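Local coordinates for cytoplasmic protein (Cryptococcus neoformans var. grubii serotype A, PDB 7LPQ) that belongs to glycoside hydrolase family 5 and probably cleaves glucose from steryl beta-glucosides, here with a pyrrolidine-based ligand bound, at residues F139-Q144 / S268-G273; M496-L501 / S556-D561; V519-I524 / A569-V574. All blocks are in the same frame, centred on the assembly; numbering follows the deposited sequence.

Interaction 1 of 3, residues F139-Q144 / S268-G273; sequences FMDPHQ and SINEPG. With YAJ (~{N}-[(3~{R},5~{S})-5-(hydroxymethyl)-1-methyl-pyrrolidin-3-yl]-2-(3-oxidanylidene-4~{H}-1,4-benzoxazin-6-yl)ethanamide), chain E.
Asn270 lies against Asp141-Gln144 along its whole side chain, and nearly every atom of it has a partner. CB stands 3.5 Å from Pro142 O and 3.7 Å from Asp141 OD1. With CG anti to the backbone N (chi1 -176°), the amide is then laid over one face of the His143 imidazole, and CG lies 3.6 Å from both His143 CE1 and His143 ND1. The two planes are about 21° apart, and Asn270 ND2 sits 3.4 Å from His143 CE1, displaced toward the rim of the ring. At the tip, ND2 donates to Gln144 O over 3.1 Å, within the carbonyl plane, while OD1 is engaged by Arg100.

Gln144 reciprocates with its own amide. Its chain bends at chi2 (83°), which folds the amide back so that NE2 reaches Asn270 O at 2.9 Å in a nearly straight bond; OE1 meanwhile accepts from the backbone N of Trp147. Each residue therefore grips the other's main-chain carbonyl with its side-chain amide. Upstream, Asn270 N donates to Pro142 O, and a water donates to both Asp141 OD1 and Ser268 O. The imidazole is itself fixed: His143 ND1 donates to the syn lone pair of Asp141 OD2 at 2.6 Å, almost in the ring plane.

Next along the chain, Glu271 OE2 takes the amide N-H of the ligand, N05, at 3.2 Å, and is also hydrogen-bonded to His452 ND1. Asn270-Glu271-Pro272 matches the Asn-Glu-Pro signature of family 5 enzymes, in which the glutamate after the fourth barrel strand is the general acid/base; Glu271 probably corresponds to it. The chemistry thus implies a second shell: paired amides and a tethered imidazole probably help to hold the turn that carries Glu271 into the pocket.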
loop_
_atom_site.group_PDB
_atom_site.type_symbol
_atom_site.label_atom_id
_atom_site.label_comp_id
_atom_site.label_asym_id
_atom_site.label_seq_id
_atom_site.Cartn_x
_atom_site.Cartn_y
_atom_site.Cartn_z
ATOM N N PHE A 139 -5.277 7.724 -8.320
ATOM C CA PHE A 139 -4.118 7.112 -8.959
ATOM C C PHE A 139 -4.195 5.608 -8.730
ATOM O O PHE A 139 -4.764 5.141 -7.741
ATOM C CB PHE A 139 -2.781 7.723 -8.488
ATOM C CG PHE A 139 -2.443 7.493 -7.048
ATOM C CD1 PHE A 139 -3.121 8.150 -6.041
ATOM C CD2 PHE A 139 -1.397 6.648 -6.704
ATOM C CE1 PHE A 139 -2.781 7.946 -4.713
ATOM C CE2 PHE A 139 -1.054 6.444 -5.390
ATOM C CZ PHE A 139 -1.743 7.098 -4.389
ATOM N N MET A 140 -3.648 4.855 -9.680
ATOM C CA MET A 140 -3.915 3.431 -9.815
ATOM C C MET A 140 -2.814 2.606 -9.168
ATOM O O MET A 140 -1.622 2.856 -9.398
ATOM C CB MET A 140 -4.042 3.046 -11.291
ATOM C CG MET A 140 -5.032 3.910 -12.068
ATOM S SD MET A 140 -6.739 3.535 -11.617
ATOM C CE MET A 140 -6.905 1.876 -12.273
ATOM N N ASP A 141 -3.219 1.601 -8.394
ATOM C CA ASP A 141 -2.290 0.780 -7.624
ATOM C C ASP A 141 -2.260 -0.633 -8.187
ATOM O O ASP A 141 -3.189 -1.413 -7.948
ATOM C CB ASP A 141 -2.706 0.768 -6.147
ATOM C CG ASP A 141 -2.105 -0.388 -5.369
ATOM O OD1 ASP A 141 -1.010 -0.887 -5.736
ATOM O OD2 ASP A 141 -2.730 -0.798 -4.367
ATOM N N PRO A 142 -1.242 -1.002 -8.968
ATOM C CA PRO A 142 -1.056 -2.425 -9.294
ATOM C C PRO A 142 -0.582 -3.166 -8.046
ATOM O O PRO A 142 0.577 -3.039 -7.643
ATOM C CB PRO A 142 -0.013 -2.405 -10.410
ATOM C CG PRO A 142 0.707 -1.101 -10.251
ATOM C CD PRO A 142 -0.223 -0.134 -9.593
ATOM N N HIS A 143 -1.478 -3.918 -7.417
ATOM C CA HIS A 143 -1.284 -4.366 -6.051
ATOM C C HIS A 143 -0.921 -5.844 -5.974
ATOM O O HIS A 143 -1.468 -6.674 -6.706
ATOM C CB HIS A 143 -2.547 -4.118 -5.212
ATOM C CG HIS A 143 -2.285 -4.096 -3.740
ATOM N ND1 HIS A 143 -2.093 -2.925 -3.038
ATOM C CD2 HIS A 143 -2.157 -5.100 -2.841
ATOM C CE1 HIS A 143 -1.861 -3.209 -1.770
ATOM N NE2 HIS A 143 -1.891 -4.522 -1.624
ATOM N N GLN A 144 -0.011 -6.157 -5.059
ATOM C CA GLN A 144 0.333 -7.530 -4.725
ATOM C C GLN A 144 0.810 -7.574 -3.282
ATOM O O GLN A 144 1.171 -6.549 -2.697
ATOM C CB GLN A 144 1.421 -8.092 -5.650
ATOM C CG GLN A 144 2.790 -7.477 -5.456
ATOM C CD GLN A 144 3.564 -8.123 -4.307
ATOM O OE1 GLN A 144 3.388 -9.309 -4.005
ATOM N NE2 GLN A 144 4.427 -7.339 -3.667
ATOM N N SER A 268 3.773 2.545 -8.977
ATOM C CA SER A 268 4.588 1.407 -9.370
ATOM C C SER A 268 4.106 0.156 -8.638
ATOM O O SER A 268 3.241 0.214 -7.754
ATOM C CB SER A 268 6.069 1.679 -9.099
ATOM O OG SER A 268 6.310 2.115 -7.772
ATOM N N ILE A 269 4.668 -0.990 -9.022
ATOM C CA ILE A 269 4.270 -2.255 -8.415
ATOM C C ILE A 269 4.378 -2.151 -6.892
ATOM O O ILE A 269 5.345 -1.609 -6.346
ATOM C CB ILE A 269 5.128 -3.407 -8.974
ATOM C CG1 ILE A 269 4.552 -4.756 -8.547
ATOM C CG2 ILE A 269 6.571 -3.279 -8.513
ATOM C CD1 ILE A 269 5.345 -5.954 -9.048
ATOM N N ASN A 270 3.371 -2.688 -6.203
ATOM C CA ASN A 270 3.218 -2.475 -4.773
ATOM C C ASN A 270 4.204 -3.315 -3.974
ATOM O O ASN A 270 4.332 -4.522 -4.208
ATOM C CB ASN A 270 1.789 -2.820 -4.350
ATOM C CG ASN A 270 1.531 -2.526 -2.897
ATOM O OD1 ASN A 270 1.377 -1.364 -2.508
ATOM N ND2 ASN A 270 1.478 -3.577 -2.079
ATOM N N GLU A 271 4.882 -2.668 -3.009
ATOM C CA GLU A 271 5.792 -3.311 -2.067
ATOM C C GLU A 271 6.507 -4.509 -2.689
ATOM O O GLU A 271 6.324 -5.649 -2.242
ATOM C CB GLU A 271 5.020 -3.741 -0.810
ATOM C CG GLU A 271 4.201 -2.615 -0.175
ATOM C CD GLU A 271 3.761 -2.903 1.269
ATOM O OE1 GLU A 271 3.837 -4.069 1.701
ATOM O OE2 GLU A 271 3.325 -1.958 1.961
ATOM N N PRO A 272 7.344 -4.291 -3.702
ATOM C CA PRO A 272 7.967 -5.428 -4.394
ATOM C C PRO A 272 8.905 -6.203 -3.486
ATOM O O PRO A 272 9.651 -5.629 -2.689
ATOM C CB PRO A 272 8.734 -4.767 -5.547
ATOM C CG PRO A 272 9.044 -3.382 -5.041
ATOM C CD PRO A 272 7.847 -2.991 -4.191
ATOM N N GLY A 273 8.861 -7.526 -3.614
ATOM C CA GLY A 273 9.772 -8.363 -2.864
ATOM C C GLY A 273 11.167 -8.369 -3.465
ATOM O O GLY A 273 11.360 -8.216 -4.671
HETATM C C10 YAJ E . 5.525 -0.177 5.260
HETATM C C13 YAJ E . 6.586 -0.661 7.830
HETATM C C20 YAJ E . 0.258 -4.259 3.933
HETATM C C21 YAJ E . -0.877 -3.499 4.473
HETATM C C22 YAJ E . -2.205 -3.694 3.763
HETATM C C01 YAJ E . -1.740 -2.975 6.651
HETATM C C03 YAJ E . 0.472 -3.821 6.305
HETATM C C04 YAJ E . 1.341 -4.294 5.050
HETATM C C06 YAJ E . 3.719 -3.452 5.324
HETATM C C08 YAJ E . 4.980 -2.690 4.869
HETATM C C09 YAJ E . 5.533 -1.508 5.721
HETATM C C11 YAJ E . 6.031 0.884 6.047
HETATM C C12 YAJ E . 6.571 0.671 7.340
HETATM C C14 YAJ E . 6.075 -1.714 7.011
HETATM C C16 YAJ E . 7.567 0.134 9.970
HETATM C C18 YAJ E . 7.322 1.505 9.547
HETATM N N02 YAJ E . -0.921 -3.980 5.889
HETATM N N05 YAJ E . 2.552 -3.555 4.658
HETATM N N15 YAJ E . 7.149 -0.889 9.145
HETATM O O07 YAJ E . 3.783 -4.052 6.408
HETATM O O17 YAJ E . 8.022 -0.096 11.100
HETATM O O19 YAJ E . 7.069 1.692 8.088
HETATM O O23 YAJ E . -2.510 -5.077 3.646
HETATM O O HOH W 1 1.296 0.213 -5.906
#

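Interaction 2 of 3, residues M496-L501 / S556-D561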
loop_
_atom_site.group_PDB
_atom_site.type_symbol
_atom_site.label_atom_id
_atom_site.label_comp_id
_atom_site.label_asym_id
_atom_site.label_seq_id
_atom_site.Cartn_x
_atom_site.Cartn_y
_atom_site.Cartn_z
ATOM N N MET A 496 7.902 11.654 17.776
ATOM C CA MET A 496 8.793 10.702 17.119
ATOM C C MET A 496 8.221 10.247 15.774
ATOM O O MET A 496 8.935 10.193 14.763
ATOM C CB MET A 496 9.023 9.507 18.045
ATOM C CG MET A 496 10.092 8.539 17.586
ATOM S SD MET A 496 9.432 6.904 17.217
ATOM C CE MET A 496 9.020 6.317 18.839
ATOM N N ILE A 497 6.931 9.911 15.747
ATOM C CA ILE A 497 6.320 9.417 14.517
ATOM C C ILE A 497 6.272 10.526 13.472
ATOM O O ILE A 497 6.474 10.283 12.274
ATOM C CB ILE A 497 4.917 8.849 14.808
ATOM C CG1 ILE A 497 4.989 7.712 15.837
ATOM C CG2 ILE A 497 4.256 8.385 13.522
ATOM C CD1 ILE A 497 5.079 6.327 15.249
ATOM N N GLN A 498 5.991 11.758 13.902
ATOM C CA GLN A 498 6.036 12.884 12.976
ATOM C C GLN A 498 7.427 13.048 12.373
ATOM O O GLN A 498 7.568 13.355 11.184
ATOM C CB GLN A 498 5.615 14.163 13.689
ATOM C CG GLN A 498 5.329 15.311 12.753
ATOM C CD GLN A 498 4.800 16.521 13.470
ATOM O OE1 GLN A 498 5.566 17.339 13.970
ATOM N NE2 GLN A 498 3.478 16.637 13.542
ATOM N N GLY A 499 8.469 12.816 13.172
ATOM C CA GLY A 499 9.821 12.887 12.650
ATOM C C GLY A 499 10.136 11.795 11.648
ATOM O O GLY A 499 10.995 11.975 10.780
ATOM N N GLU A 500 9.453 10.652 11.747
ATOM C CA GLU A 500 9.697 9.577 10.788
ATOM C C GLU A 500 9.104 9.926 9.428
ATOM O O GLU A 500 9.717 9.659 8.387
ATOM C CB GLU A 500 9.123 8.258 11.309
ATOM C CG GLU A 500 9.823 7.739 12.567
ATOM C CD GLU A 500 9.594 6.250 12.798
ATOM O OE1 GLU A 500 10.037 5.433 11.952
ATOM O OE2 GLU A 500 8.973 5.895 13.826
ATOM N N LEU A 501 7.908 10.518 9.414
ATOM C CA LEU A 501 7.329 10.954 8.150
ATOM C C LEU A 501 8.183 12.039 7.512
ATOM O O LEU A 501 8.219 12.162 6.281
ATOM C CB LEU A 501 5.900 11.439 8.375
ATOM C CG LEU A 501 4.802 10.381 8.503
ATOM C CD1 LEU A 501 4.445 9.809 7.130
ATOM C CD2 LEU A 501 5.200 9.254 9.441
ATOM N N SER A 556 -0.716 8.695 13.979
ATOM C CA SER A 556 -0.292 8.535 12.588
ATOM C C SER A 556 -0.752 9.700 11.721
ATOM O O SER A 556 0.021 10.214 10.903
ATOM C CB SER A 556 -0.818 7.217 12.038
ATOM O OG SER A 556 -0.071 6.130 12.569
ATOM N N MET A 557 -1.999 10.145 11.895
ATOM C CA MET A 557 -2.493 11.278 11.111
ATOM C C MET A 557 -1.772 12.571 11.475
ATOM O O MET A 557 -1.394 13.351 10.592
ATOM C CB MET A 557 -3.996 11.443 11.318
ATOM C CG MET A 557 -4.840 10.357 10.652
ATOM S SD MET A 557 -4.585 10.240 8.878
ATOM C CE MET A 557 -3.560 8.794 8.760
ATOM N N ASN A 558 -1.573 12.819 12.774
ATOM C CA ASN A 558 -0.824 14.002 13.187
ATOM C C ASN A 558 0.579 14.012 12.598
ATOM O O ASN A 558 1.128 15.084 12.329
ATOM C CB ASN A 558 -0.747 14.077 14.711
ATOM C CG ASN A 558 0.033 15.281 15.193
ATOM O OD1 ASN A 558 -0.400 16.420 15.017
ATOM N ND2 ASN A 558 1.187 15.038 15.793
ATOM N N ALA A 559 1.172 12.837 12.394
ATOM C CA ALA A 559 2.506 12.772 11.808
ATOM C C ALA A 559 2.526 13.319 10.385
ATOM O O ALA A 559 3.570 13.788 9.917
ATOM C CB ALA A 559 3.008 11.324 11.827
ATOM N N CYS A 560 1.395 13.248 9.675
ATOM C CA CYS A 560 1.284 13.858 8.357
ATOM C C CYS A 560 0.948 15.345 8.428
ATOM O O CYS A 560 0.958 16.014 7.390
ATOM C CB CYS A 560 0.230 13.121 7.529
ATOM S SG CYS A 560 0.586 11.337 7.317
ATOM N N ASP A 561 0.665 15.874 9.622
ATOM C CA ASP A 561 0.453 17.306 9.808
ATOM C C ASP A 561 1.761 17.953 10.254
ATOM O O ASP A 561 2.836 17.570 9.779
ATOM C CB ASP A 561 -0.657 17.566 10.823
ATOM C CG ASP A 561 -2.014 17.131 10.324
ATOM O OD1 ASP A 561 -2.162 16.936 9.100
ATOM O OD2 ASP A 561 -2.934 16.991 11.159
HETATM O O HOH W 2 1.241 18.642 14.615
#
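Two carboxamides, those of Gln498 and Asn558, meet obliquely at one margin of this helix pair, their planes 39° apart. At the N-H edge of the Gln498 amide lies Asn558 O, almost exactly in plane, and NE2 donates to it over 3.1 Å. Relative to the carbonyl plane of Asn558 the donor stands well above, 43° out of it, while Asp561 N reaches the same oxygen from the opposite face, so that two bonds clamp one acceptor. A water accepts from Gln498 NE2 and donates to Asn558 OD1, tying the amides together a second time. The extended chain of Gln498, CG anti to its own N (chi1 -167°), is what carries NE2 across.

Beneath this polar margin the contact is apolar and close. Ala559 CB touches Ile497 CG2 and Gln498 CA, each at 3.6 Å, and Leu501 CD2 at 3.8 Å. Leu501 CD1 goes further, to Cys560 SG at 4.2 Å. The small alanine brings helices 490-512 and 547-559 together. Both also rest on strand 518-522, through Leu501 on Val519 and Met557 on Ile522, with Cys560 likewise against Ile522, and Met557 reaches strand 567-570 as well.

Interaction 3 of 3, residues V519-I524 / A569-V574; sequences VGEIGI and AIWNYV. With YAJ (~{N}-[(3~{R},5~{S})-5-(hydroxymethyl)-1-methyl-pyrrolidin-3-yl]-2-(3-oxidanylidene-4~{H}-1,4-benzoxazin-6-yl)ethanamide), chain E.
Trp571 spreads one face of its indole beneath the hydroxymethyl carbon C22 of the ligand, which approaches CE2 to 3.1 Å, off-centre toward the rim; Asn572 CB lies over the rim of the opposite face. CG lies anti to the backbone N (chi1 -173°), and this swings the ring toward the 519-524 segment, where Glu521 runs alongside it. The carboxylate is tilted about 35° from the indole, with Glu521 CD 3.6 Å from Trp571 CE3. Its oxygens are held from elsewhere: OE1 bonds to Tyr454 OH and OE2 forms a salt bridge with Arg100, so the group is fixed at both prongs. Glu521 OE1 also comes within 3.7 Å of ligand C21 in the pyrrolidine ring.

Behind these side chains the backbones pair in parallel. Ala569 N donates to Val519 O at 2.9 Å, and two residues further on Trp571 N donates to Ile522 O at 2.7 Å, though from well above the carbonyl plane. The chain turns a corner at Gly520 between the two bonds. Just beyond, Gly523, without a side chain, lets its CA approach Trp571 O to 3.6 Å. The Trp571-Asn572 peptide is cis.

A glutamate at the end of the seventh strand beside a tryptophan and a non-proline cis peptide at the end of the eighth is the hallmark of (beta/alpha)8 glycosidases of the family 5 type. There the first supplies the nucleophile and the tryptophan floors the sugar subsite, roles that Glu521 and Trp571, respectively, probably fill.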
loop_
_atom_site.group_PDB
_atom_site.type_symbol
_atom_site.label_atom_id
_atom_site.label_comp_id
_atom_site.label_asym_id
_atom_site.label_seq_id
_atom_site.Cartn_x
_atom_site.Cartn_y
_atom_site.Cartn_z
ATOM N N VAL A 519 1.962 9.748 1.065
ATOM C CA VAL A 519 2.067 8.494 1.813
ATOM C C VAL A 519 0.994 7.557 1.272
ATOM O O VAL A 519 -0.166 7.620 1.681
ATOM C CB VAL A 519 1.920 8.712 3.320
ATOM C CG1 VAL A 519 2.104 7.387 4.075
ATOM C CG2 VAL A 519 2.928 9.758 3.804
ATOM N N GLY A 520 1.374 6.691 0.333
ATOM C CA GLY A 520 0.398 5.867 -0.366
ATOM C C GLY A 520 -0.376 4.932 0.534
ATOM O O GLY A 520 -1.500 4.545 0.176
ATOM N N GLU A 521 0.193 4.569 1.688
ATOM C CA GLU A 521 -0.466 3.702 2.653
ATOM C C GLU A 521 -0.072 4.122 4.061
ATOM O O GLU A 521 1.114 4.309 4.344
ATOM C CB GLU A 521 -0.077 2.236 2.441
ATOM C CG GLU A 521 -0.787 1.525 1.316
ATOM C CD GLU A 521 -0.463 0.041 1.296
ATOM O OE1 GLU A 521 -0.129 -0.501 2.377
ATOM O OE2 GLU A 521 -0.528 -0.576 0.208
ATOM N N ILE A 522 -1.068 4.243 4.934
ATOM C CA ILE A 522 -0.853 4.504 6.352
ATOM C C ILE A 522 -2.149 4.174 7.084
ATOM O O ILE A 522 -3.246 4.463 6.598
ATOM C CB ILE A 522 -0.411 5.965 6.608
ATOM C CG1 ILE A 522 -0.191 6.186 8.104
ATOM C CG2 ILE A 522 -1.447 6.961 6.077
ATOM C CD1 ILE A 522 0.509 7.470 8.445
ATOM N N GLY A 523 -2.017 3.564 8.252
ATOM C CA GLY A 523 -3.190 3.174 9.009
ATOM C C GLY A 523 -2.799 2.371 10.227
ATOM O O GLY A 523 -1.625 2.117 10.483
ATOM N N ILE A 524 -3.823 1.978 10.979
ATOM C CA ILE A 524 -3.634 1.248 12.225
ATOM C C ILE A 524 -4.656 0.129 12.306
ATOM O O ILE A 524 -5.731 0.190 11.704
ATOM C CB ILE A 524 -3.772 2.166 13.459
ATOM C CG1 ILE A 524 -5.117 2.895 13.452
ATOM C CG2 ILE A 524 -2.643 3.194 13.491
ATOM C CD1 ILE A 524 -6.232 2.157 14.171
ATOM N N ALA A 569 -2.962 8.558 1.681
ATOM C CA ALA A 569 -4.134 7.718 1.473
ATOM C C ALA A 569 -4.164 6.686 2.591
ATOM O O ALA A 569 -3.248 5.865 2.699
ATOM C CB ALA A 569 -4.091 7.030 0.105
ATOM N N ILE A 570 -5.205 6.732 3.420
ATOM C CA ILE A 570 -5.294 5.824 4.556
ATOM C C ILE A 570 -5.577 4.407 4.072
ATOM O O ILE A 570 -6.378 4.193 3.158
ATOM C CB ILE A 570 -6.388 6.293 5.535
ATOM C CG1 ILE A 570 -6.007 7.629 6.168
ATOM C CG2 ILE A 570 -6.630 5.232 6.607
ATOM C CD1 ILE A 570 -7.204 8.443 6.615
ATOM N N TRP A 571 -4.913 3.431 4.681
ATOM C CA TRP A 571 -5.250 2.024 4.500
ATOM C C TRP A 571 -6.102 1.563 5.681
ATOM O O TRP A 571 -5.622 1.567 6.823
ATOM C CB TRP A 571 -3.976 1.166 4.391
ATOM C CG TRP A 571 -4.315 -0.236 4.049
ATOM C CD1 TRP A 571 -4.726 -1.200 4.909
ATOM C CD2 TRP A 571 -4.344 -0.824 2.740
ATOM N NE1 TRP A 571 -5.024 -2.353 4.221
ATOM C CE2 TRP A 571 -4.785 -2.153 2.891
ATOM C CE3 TRP A 571 -4.048 -0.352 1.459
ATOM C CZ2 TRP A 571 -4.905 -3.029 1.818
ATOM C CZ3 TRP A 571 -4.179 -1.223 0.384
ATOM C CH2 TRP A 571 -4.605 -2.545 0.572
ATOM N N ASN A 572 -7.362 1.186 5.426
ATOM C CA ASN A 572 -8.016 1.203 4.111
ATOM C C ASN A 572 -9.531 1.292 4.337
ATOM O O ASN A 572 -9.977 1.568 5.451
ATOM C CB ASN A 572 -7.636 -0.037 3.291
ATOM C CG ASN A 572 -8.135 -1.333 3.906
ATOM O OD1 ASN A 572 -8.972 -2.001 3.320
ATOM N ND2 ASN A 572 -7.586 -1.713 5.066
ATOM N N TYR A 573 -10.318 1.065 3.288
ATOM C CA TYR A 573 -11.778 1.157 3.358
ATOM C C TYR A 573 -12.372 -0.090 2.722
ATOM O O TYR A 573 -12.290 -0.261 1.499
ATOM C CB TYR A 573 -12.285 2.422 2.659
ATOM C CG TYR A 573 -13.767 2.697 2.860
ATOM C CD1 TYR A 573 -14.223 3.383 3.983
ATOM C CD2 TYR A 573 -14.707 2.270 1.928
ATOM C CE1 TYR A 573 -15.570 3.630 4.165
ATOM C CE2 TYR A 573 -16.052 2.516 2.102
ATOM C CZ TYR A 573 -16.480 3.195 3.216
ATOM O OH TYR A 573 -17.827 3.437 3.389
ATOM N N VAL A 574 -12.968 -0.948 3.542
ATOM C CA VAL A 574 -13.458 -2.252 3.117
ATOM C C VAL A 574 -14.953 -2.312 3.371
ATOM O O VAL A 574 -15.392 -2.513 4.503
ATOM C CB VAL A 574 -12.741 -3.394 3.859
ATOM C CG1 VAL A 574 -13.217 -4.742 3.348
ATOM C CG2 VAL A 574 -11.270 -3.261 3.700
HETATM C C10 YAJ E . 5.525 -0.177 5.260
HETATM C C13 YAJ E . 6.586 -0.661 7.830
HETATM C C20 YAJ E . 0.258 -4.259 3.933
HETATM C C21 YAJ E . -0.877 -3.499 4.473
HETATM C C22 YAJ E . -2.205 -3.694 3.763
HETATM C C01 YAJ E . -1.740 -2.975 6.651
HETATM C C03 YAJ E . 0.472 -3.821 6.305
HETATM C C04 YAJ E . 1.341 -4.294 5.050
HETATM C C06 YAJ E . 3.719 -3.452 5.324
HETATM C C08 YAJ E . 4.980 -2.690 4.869
HETATM C C09 YAJ E . 5.533 -1.508 5.721
HETATM C C11 YAJ E . 6.031 0.884 6.047
HETATM C C12 YAJ E . 6.571 0.671 7.340
HETATM C C14 YAJ E . 6.075 -1.714 7.011
HETATM C C16 YAJ E . 7.567 0.134 9.970
HETATM C C18 YAJ E . 7.322 1.505 9.547
HETATM N N02 YAJ E . -0.921 -3.980 5.889
HETATM N N05 YAJ E . 2.552 -3.555 4.658
HETATM N N15 YAJ E . 7.149 -0.889 9.145
HETATM O O07 YAJ E . 3.783 -4.052 6.408
HETATM O O17 YAJ E . 8.022 -0.096 11.100
HETATM O O19 YAJ E . 7.069 1.692 8.088
HETATM O O23 YAJ E . -2.510 -5.077 3.646
HETATM O O HOH W 3 -6.466 2.040 9.354
#

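Overall arrangement
All three contacts are largely buried, but interactions 1 and 3 lie near the centre of the chain and both touch the ligand, whereas interaction 2, its centre about 17 Å from that of the chain, belongs to the outer helical layer and keeps a partly exposed polar margin. Chemistry follows place: amides, carboxylates and rings crowd the pocket, while alkyl groups dominate between the helices. Interactions 1 and 3 meet directly, with Glu271 OE2 3.8 Å from Glu521 OE1 and His143 against Trp571. Interaction 2 touches interaction 3 alone, by side chains of its helices packing on the strands. Helix 490-512 leads into strand 518-522, and that into helix 547-559, so these two contacts alternate along the chain.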